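Local coordinates for protein glycerate dehydrogenase/glyoxylate reductase (Thermus thermophilus, PDB 2CUK) that is a D-2-hydroxyacid dehydrogenase that probably reduces hydroxypyruvate or glyoxylate with a nicotinamide cofactor, at residues L203-R215 against A229-E241. Sequence-based numbering, arbitrary orientation.
Sequences LTPETHRLLNRER and ARGALVDTEALVE
In the NAD-binding domain, the loops that follow parallel strands 196-199 and 224-227 run side by side, each ending in a helix, and a single beta bridge joins Leu-211 to Val-234. Leu-211 N donates to Leu-233 O at 2.9 Å, nearly straight down the carbonyl, and Leu-211 O accepts from Asp-235 N, which lies above the carbonyl plane. Just before the bridge, a type II turn from Thr-207 to Leu-210 presents Arg-209 N to Ala-232 O at 2.7 Å. At the strand 196-199 end, Leu-203 lays CD2 over one face of the Arg-230 guanidinium and against Ala-232 CB (3.6 Å). Leu-233 CD2 meets Thr-207 OG1 at 3.5 Å, its side chain alongside the threonine's.

Past the bridge, in this Rossmann-type domain, the starts of helices 213-216 and 236-243 lie next to each other. Asp-235 is the N-cap of helix 236-243, OD1 accepting from Ala-238 N, while water 3 links OD2 to Arg-213 N. A bend at chi3 (-69°) turns the guanidinium edge of Arg-213 to Glu-241, which it grips side-on. NE meets OE1 at 2.8 Å and NH2 meets OE2 at 2.7 Å. The carboxylate is turned 31° from the guanidinium plane. A leucine in place of Arg-213 would probably leave the Glu-241 carboxylate without its paired charge and free to turn. Ala-238 CB packs over one guanidinium face and touches Arg-213 CA at 3.7 Å.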
ATOM      1  N   LEU A 203      -3.389  24.918  -0.639  1.00 26.51           N
ATOM      2  CA  LEU A 203      -2.367  25.785  -0.077  1.00 27.49           C
ATOM      3  C   LEU A 203      -2.771  27.244  -0.255  1.00 28.29           C
ATOM      4  O   LEU A 203      -3.085  27.680  -1.362  1.00 28.13           O
ATOM      5  CB  LEU A 203      -1.026  25.538  -0.766  1.00 27.01           C
ATOM      6  CG  LEU A 203       0.118  26.478  -0.383  1.00 27.08           C
ATOM      7  CD1 LEU A 203       0.404  26.369   1.110  1.00 27.56           C
ATOM      8  CD2 LEU A 203       1.352  26.119  -1.191  1.00 28.27           C
ATOM      9  N   THR A 204      -2.767  27.989   0.845  1.00 28.66           N
ATOM     10  CA  THR A 204      -3.120  29.407   0.833  1.00 29.27           C
ATOM     11  C   THR A 204      -2.311  30.092   1.933  1.00 29.48           C
ATOM     12  O   THR A 204      -1.631  29.429   2.716  1.00 26.69           O
ATOM     13  CB  THR A 204      -4.619  29.627   1.147  1.00 29.01           C
ATOM     14  OG1 THR A 204      -4.874  29.258   2.507  1.00 29.46           O
ATOM     15  CG2 THR A 204      -5.502  28.797   0.224  1.00 29.08           C
ATOM     16  N   PRO A 205      -2.371  31.430   2.004  1.00 30.67           N
ATOM     17  CA  PRO A 205      -1.617  32.133   3.045  1.00 31.80           C
ATOM     18  C   PRO A 205      -1.944  31.582   4.429  1.00 32.54           C
ATOM     19  O   PRO A 205      -1.084  31.522   5.304  1.00 32.77           O
ATOM     20  CB  PRO A 205      -2.071  33.579   2.875  1.00 32.63           C
ATOM     21  CG  PRO A 205      -2.261  33.679   1.385  1.00 31.32           C
ATOM     22  CD  PRO A 205      -2.999  32.387   1.073  1.00 31.42           C
ATOM     23  N   GLU A 206      -3.192  31.162   4.608  1.00 32.85           N
ATOM     24  CA  GLU A 206      -3.651  30.627   5.883  1.00 33.50           C
ATOM     25  C   GLU A 206      -3.144  29.214   6.192  1.00 32.72           C
ATOM     26  O   GLU A 206      -2.992  28.847   7.358  1.00 32.08           O
ATOM     27  CB  GLU A 206      -5.184  30.637   5.928  1.00 35.45           C
ATOM     28  CG  GLU A 206      -5.815  31.996   5.635  1.00 41.03           C
ATOM     29  CD  GLU A 206      -5.777  32.368   4.158  1.00 44.52           C
ATOM     30  OE1 GLU A 206      -6.432  31.676   3.346  1.00 46.21           O
ATOM     31  OE2 GLU A 206      -5.096  33.355   3.806  1.00 46.82           O
ATOM     32  N   THR A 207      -2.885  28.423   5.155  1.00 31.11           N
ATOM     33  CA  THR A 207      -2.414  27.057   5.357  1.00 29.06           C
ATOM     34  C   THR A 207      -0.922  26.887   5.106  1.00 28.35           C
ATOM     35  O   THR A 207      -0.388  25.789   5.255  1.00 27.18           O
ATOM     36  CB  THR A 207      -3.172  26.060   4.452  1.00 27.94           C
ATOM     37  OG1 THR A 207      -3.008  26.439   3.081  1.00 24.96           O
ATOM     38  CG2 THR A 207      -4.650  26.039   4.805  1.00 26.75           C
ATOM     39  N   HIS A 208      -0.248  27.963   4.717  1.00 28.29           N
ATOM     40  CA  HIS A 208       1.185  27.888   4.465  1.00 29.07           C
ATOM     41  C   HIS A 208       1.866  27.391   5.743  1.00 28.79           C
ATOM     42  O   HIS A 208       1.808  28.042   6.787  1.00 28.70           O
ATOM     43  CB  HIS A 208       1.730  29.263   4.068  1.00 31.34           C
ATOM     44  CG  HIS A 208       3.157  29.241   3.619  1.00 34.82           C
ATOM     45  ND1 HIS A 208       3.598  28.449   2.580  1.00 37.95           N
ATOM     46  CD2 HIS A 208       4.245  29.911   4.069  1.00 36.87           C
ATOM     47  CE1 HIS A 208       4.896  28.631   2.411  1.00 37.37           C
ATOM     48  NE2 HIS A 208       5.313  29.513   3.302  1.00 37.88           N
ATOM     49  N   ARG A 209       2.492  26.221   5.653  1.00 27.30           N
ATOM     50  CA  ARG A 209       3.163  25.612   6.791  1.00 26.68           C
ATOM     51  C   ARG A 209       2.240  25.461   7.995  1.00 25.49           C
ATOM     52  O   ARG A 209       2.615  25.745   9.132  1.00 23.87           O
ATOM     53  CB  ARG A 209       4.418  26.409   7.149  1.00 29.80           C
ATOM     54  CG  ARG A 209       5.509  26.228   6.107  1.00 34.38           C
ATOM     55  CD  ARG A 209       6.731  27.084   6.354  1.00 39.70           C
ATOM     56  NE  ARG A 209       7.720  26.854   5.306  1.00 45.89           N
ATOM     57  CZ  ARG A 209       8.876  27.501   5.205  1.00 48.38           C
ATOM     58  NH1 ARG A 209       9.202  28.431   6.091  1.00 50.98           N
ATOM     59  NH2 ARG A 209       9.709  27.212   4.214  1.00 50.16           N
ATOM     60  N   LEU A 210       1.024  25.000   7.724  1.00 24.07           N
ATOM     61  CA  LEU A 210       0.029  24.768   8.760  1.00 22.83           C
ATOM     62  C   LEU A 210       0.629  23.795   9.768  1.00 22.94           C
ATOM     63  O   LEU A 210       0.505  23.976  10.979  1.00 24.18           O
ATOM     64  CB  LEU A 210      -1.229  24.155   8.144  1.00 22.19           C
ATOM     65  CG  LEU A 210      -2.420  23.944   9.079  1.00 24.22           C
ATOM     66  CD1 LEU A 210      -2.976  25.298   9.496  1.00 25.55           C
ATOM     67  CD2 LEU A 210      -3.493  23.123   8.378  1.00 23.53           C
ATOM     68  N   LEU A 211       1.271  22.752   9.253  1.00 21.89           N
ATOM     69  CA  LEU A 211       1.903  21.756  10.108  1.00 21.46           C
ATOM     70  C   LEU A 211       3.308  22.224  10.442  1.00 21.07           C
ATOM     71  O   LEU A 211       4.299  21.729   9.892  1.00 19.43           O
ATOM     72  CB  LEU A 211       1.945  20.391   9.413  1.00 20.79           C
ATOM     73  CG  LEU A 211       0.764  19.458   9.692  1.00 21.24           C
ATOM     74  CD1 LEU A 211       0.847  18.934  11.121  1.00 22.60           C
ATOM     75  CD2 LEU A 211      -0.551  20.197   9.455  1.00 21.92           C
ATOM     76  N   ASN A 212       3.376  23.208  11.332  1.00 20.44           N
ATOM     77  CA  ASN A 212       4.641  23.770  11.771  1.00 21.32           C
ATOM     78  C   ASN A 212       5.172  22.968  12.953  1.00 19.97           C
ATOM     79  O   ASN A 212       4.588  21.953  13.340  1.00 17.78           O
ATOM     80  CB  ASN A 212       4.458  25.239  12.170  1.00 22.40           C
ATOM     81  CG  ASN A 212       3.290  25.445  13.122  1.00 24.52           C
ATOM     82  OD1 ASN A 212       3.075  24.651  14.040  1.00 22.48           O
ATOM     83  ND2 ASN A 212       2.539  26.522  12.913  1.00 25.09           N
ATOM     84  N   ARG A 213       6.275  23.434  13.530  1.00 19.66           N
ATOM     85  CA  ARG A 213       6.897  22.755  14.657  1.00 18.74           C
ATOM     86  C   ARG A 213       5.943  22.532  15.828  1.00 19.00           C
ATOM     87  O   ARG A 213       5.921  21.447  16.411  1.00 18.67           O
ATOM     88  CB  ARG A 213       8.133  23.543  15.120  1.00 19.54           C
ATOM     89  CG  ARG A 213       8.878  22.910  16.286  1.00 20.69           C
ATOM     90  CD  ARG A 213      10.205  23.622  16.581  1.00 21.82           C
ATOM     91  NE  ARG A 213      11.189  23.419  15.517  1.00 21.42           N
ATOM     92  CZ  ARG A 213      11.361  24.230  14.478  1.00 23.56           C
ATOM     93  NH1 ARG A 213      10.619  25.324  14.350  1.00 24.47           N
ATOM     94  NH2 ARG A 213      12.267  23.937  13.554  1.00 24.01           N
ATOM     95  N   GLU A 214       5.150  23.544  16.171  1.00 18.90           N
ATOM     96  CA  GLU A 214       4.214  23.422  17.289  1.00 21.86           C
ATOM     97  C   GLU A 214       3.103  22.411  17.041  1.00 20.41           C
ATOM     98  O   GLU A 214       2.744  21.648  17.936  1.00 22.63           O
ATOM     99  CB  GLU A 214       3.593  24.780  17.632  1.00 23.99           C
ATOM    100  CG  GLU A 214       3.752  25.818  16.547  1.00 31.27           C
ATOM    101  CD  GLU A 214       5.184  26.313  16.419  1.00 31.92           C
ATOM    102  OE1 GLU A 214       5.521  26.876  15.356  1.00 34.36           O
ATOM    103  OE2 GLU A 214       5.965  26.148  17.385  1.00 32.22           O
ATOM    104  N   ARG A 215       2.556  22.399  15.831  1.00 18.93           N
ATOM    105  CA  ARG A 215       1.486  21.465  15.526  1.00 17.34           C
ATOM    106  C   ARG A 215       1.979  20.026  15.380  1.00 17.55           C
ATOM    107  O   ARG A 215       1.280  19.089  15.767  1.00 18.65           O
ATOM    108  CB  ARG A 215       0.735  21.911  14.269  1.00 18.13           C
ATOM    109  CG  ARG A 215      -0.009  23.225  14.463  1.00 20.79           C
ATOM    110  CD  ARG A 215      -1.180  23.369  13.517  1.00 22.75           C
ATOM    111  NE  ARG A 215      -1.956  24.572  13.813  1.00 25.78           N
ATOM    112  CZ  ARG A 215      -1.660  25.790  13.371  1.00 24.05           C
ATOM    113  NH1 ARG A 215      -0.601  25.988  12.597  1.00 24.83           N
ATOM    114  NH2 ARG A 215      -2.421  26.818  13.720  1.00 26.55           N
ATOM    115  N   ALA A 229      -1.081  16.331  -0.606  1.00 19.47           N
ATOM    116  CA  ALA A 229      -1.656  17.579  -1.120  1.00 20.20           C
ATOM    117  C   ALA A 229      -0.619  18.569  -1.663  1.00 21.23           C
ATOM    118  O   ALA A 229      -0.302  18.551  -2.848  1.00 20.68           O
ATOM    119  CB  ALA A 229      -2.492  18.250  -0.029  1.00 22.17           C
ATOM    120  N   ARG A 230      -0.105  19.443  -0.800  1.00 21.05           N
ATOM    121  CA  ARG A 230       0.894  20.428  -1.217  1.00 21.58           C
ATOM    122  C   ARG A 230       2.065  20.421  -0.241  1.00 20.32           C
ATOM    123  O   ARG A 230       1.870  20.492   0.970  1.00 20.89           O
ATOM    124  CB  ARG A 230       0.283  21.835  -1.277  1.00 22.55           C
ATOM    125  CG  ARG A 230      -0.844  22.011  -2.289  1.00 25.43           C
ATOM    126  CD  ARG A 230      -0.360  21.775  -3.715  1.00 29.59           C
ATOM    127  NE  ARG A 230       0.655  22.740  -4.133  1.00 32.07           N
ATOM    128  CZ  ARG A 230       0.401  24.001  -4.472  1.00 33.48           C
ATOM    129  NH1 ARG A 230      -0.843  24.461  -4.445  1.00 33.50           N
ATOM    130  NH2 ARG A 230       1.389  24.804  -4.845  1.00 35.89           N
ATOM    131  N   GLY A 231       3.279  20.345  -0.773  1.00 19.89           N
ATOM    132  CA  GLY A 231       4.458  20.312   0.072  1.00 20.58           C
ATOM    133  C   GLY A 231       4.567  21.413   1.112  1.00 22.18           C
ATOM    134  O   GLY A 231       4.920  21.144   2.263  1.00 20.96           O
ATOM    135  N   ALA A 232       4.244  22.644   0.719  1.00 20.35           N
ATOM    136  CA  ALA A 232       4.338  23.802   1.609  1.00 20.58           C
ATOM    137  C   ALA A 232       3.405  23.804   2.821  1.00 19.71           C
ATOM    138  O   ALA A 232       3.493  24.698   3.670  1.00 20.60           O
ATOM    139  CB  ALA A 232       4.141  25.097   0.801  1.00 20.19           C
ATOM    140  N   LEU A 233       2.513  22.823   2.909  1.00 19.83           N
ATOM    141  CA  LEU A 233       1.597  22.746   4.047  1.00 19.94           C
ATOM    142  C   LEU A 233       2.351  22.275   5.295  1.00 20.28           C
ATOM    143  O   LEU A 233       1.862  22.398   6.423  1.00 19.08           O
ATOM    144  CB  LEU A 233       0.462  21.757   3.759  1.00 19.10           C
ATOM    145  CG  LEU A 233      -0.524  22.064   2.628  1.00 21.95           C
ATOM    146  CD1 LEU A 233      -1.479  20.884   2.455  1.00 19.30           C
ATOM    147  CD2 LEU A 233      -1.294  23.340   2.946  1.00 20.47           C
ATOM    148  N   VAL A 234       3.546  21.737   5.074  1.00 20.22           N
ATOM    149  CA  VAL A 234       4.373  21.201   6.151  1.00 19.51           C
ATOM    150  C   VAL A 234       5.735  21.874   6.256  1.00 20.04           C
ATOM    151  O   VAL A 234       6.379  22.141   5.241  1.00 19.97           O
ATOM    152  CB  VAL A 234       4.634  19.685   5.935  1.00 18.50           C
ATOM    153  CG1 VAL A 234       5.494  19.137   7.065  1.00 19.32           C
ATOM    154  CG2 VAL A 234       3.318  18.931   5.842  1.00 18.77           C
ATOM    155  N   ASP A 235       6.171  22.138   7.486  1.00 21.26           N
ATOM    156  CA  ASP A 235       7.490  22.720   7.724  1.00 20.81           C
ATOM    157  C   ASP A 235       8.422  21.515   7.692  1.00 20.42           C
ATOM    158  O   ASP A 235       8.562  20.806   8.688  1.00 17.44           O
ATOM    159  CB  ASP A 235       7.569  23.366   9.109  1.00 22.61           C
ATOM    160  CG  ASP A 235       8.943  23.952   9.402  1.00 24.39           C
ATOM    161  OD1 ASP A 235       9.955  23.354   8.986  1.00 25.75           O
ATOM    162  OD2 ASP A 235       9.016  25.010  10.062  1.00 28.36           O
ATOM    163  N   THR A 236       9.048  21.286   6.545  1.00 21.28           N
ATOM    164  CA  THR A 236       9.938  20.144   6.356  1.00 21.55           C
ATOM    165  C   THR A 236      11.002  19.946   7.436  1.00 21.87           C
ATOM    166  O   THR A 236      11.156  18.840   7.955  1.00 20.95           O
ATOM    167  CB  THR A 236      10.619  20.230   4.980  1.00 22.32           C
ATOM    168  OG1 THR A 236       9.614  20.419   3.976  1.00 21.81           O
ATOM    169  CG2 THR A 236      11.393  18.947   4.678  1.00 19.47           C
ATOM    170  N   GLU A 237      11.733  21.004   7.771  1.00 21.33           N
ATOM    171  CA  GLU A 237      12.778  20.878   8.778  1.00 24.21           C
ATOM    172  C   GLU A 237      12.201  20.439  10.123  1.00 22.64           C
ATOM    173  O   GLU A 237      12.772  19.626  10.838  1.00 22.14           O
ATOM    174  CB  GLU A 237      13.467  22.236   8.924  1.00 27.87           C
ATOM    175  CG  GLU A 237      14.569  22.219   9.982  1.00 36.19           C
ATOM    176  CD  GLU A 237      15.715  23.093   9.526  1.00 40.11           C
ATOM    177  OE1 GLU A 237      15.620  23.672   8.452  1.00 43.65           O
ATOM    178  OE2 GLU A 237      16.702  23.188  10.255  1.00 43.10           O
ATOM    179  N   ALA A 238      11.034  20.961  10.485  1.00 21.17           N
ATOM    180  CA  ALA A 238      10.385  20.581  11.735  1.00 18.52           C
ATOM    181  C   ALA A 238       9.943  19.121  11.703  1.00 16.88           C
ATOM    182  O   ALA A 238       9.992  18.433  12.720  1.00 17.65           O
ATOM    183  CB  ALA A 238       9.182  21.489  12.000  1.00 19.95           C
ATOM    184  N   LEU A 239       9.513  18.645  10.537  1.00 16.48           N
ATOM    185  CA  LEU A 239       9.086  17.257  10.414  1.00 15.20           C
ATOM    186  C   LEU A 239      10.265  16.331  10.724  1.00 14.00           C
ATOM    187  O   LEU A 239      10.101  15.314  11.397  1.00 12.63           O
ATOM    188  CB  LEU A 239       8.555  16.975   9.007  1.00 16.76           C
ATOM    189  CG  LEU A 239       8.085  15.531   8.782  1.00 18.12           C
ATOM    190  CD1 LEU A 239       6.980  15.177   9.776  1.00 15.59           C
ATOM    191  CD2 LEU A 239       7.577  15.381   7.348  1.00 17.18           C
ATOM    192  N   VAL A 240      11.451  16.685  10.228  1.00 14.28           N
ATOM    193  CA  VAL A 240      12.651  15.893  10.486  1.00 15.93           C
ATOM    194  C   VAL A 240      12.861  15.778  11.995  1.00 14.67           C
ATOM    195  O   VAL A 240      13.147  14.705  12.517  1.00 15.61           O
ATOM    196  CB  VAL A 240      13.915  16.548   9.867  1.00 17.03           C
ATOM    197  CG1 VAL A 240      15.171  15.841  10.390  1.00 17.13           C
ATOM    198  CG2 VAL A 240      13.864  16.462   8.346  1.00 16.62           C
ATOM    199  N   GLU A 241      12.714  16.901  12.688  1.00 15.90           N
ATOM    200  CA  GLU A 241      12.872  16.933  14.138  1.00 15.87           C
ATOM    201  C   GLU A 241      11.903  15.975  14.835  1.00 14.69           C
ATOM    202  O   GLU A 241      12.306  15.185  15.688  1.00 12.81           O
ATOM    203  CB  GLU A 241      12.637  18.353  14.654  1.00 16.29           C
ATOM    204  CG  GLU A 241      13.667  19.372  14.177  1.00 16.71           C
ATOM    205  CD  GLU A 241      13.312  20.801  14.574  1.00 19.29           C
ATOM    206  OE1 GLU A 241      12.534  20.983  15.536  1.00 22.04           O
ATOM    207  OE2 GLU A 241      13.820  21.746  13.936  1.00 18.19           O
TER
HETATM  208  O   HOH W   1      -3.371  23.869  -3.229  1.00 35.25           O
HETATM  209  O   HOH W   2       7.376  24.572   3.911  1.00 33.02           O
HETATM  210  O   HOH W   3       7.606  25.516  12.046  1.00 25.25           O
HETATM  211  O   HOH W   4      11.774  25.761  10.785  1.00 48.10           O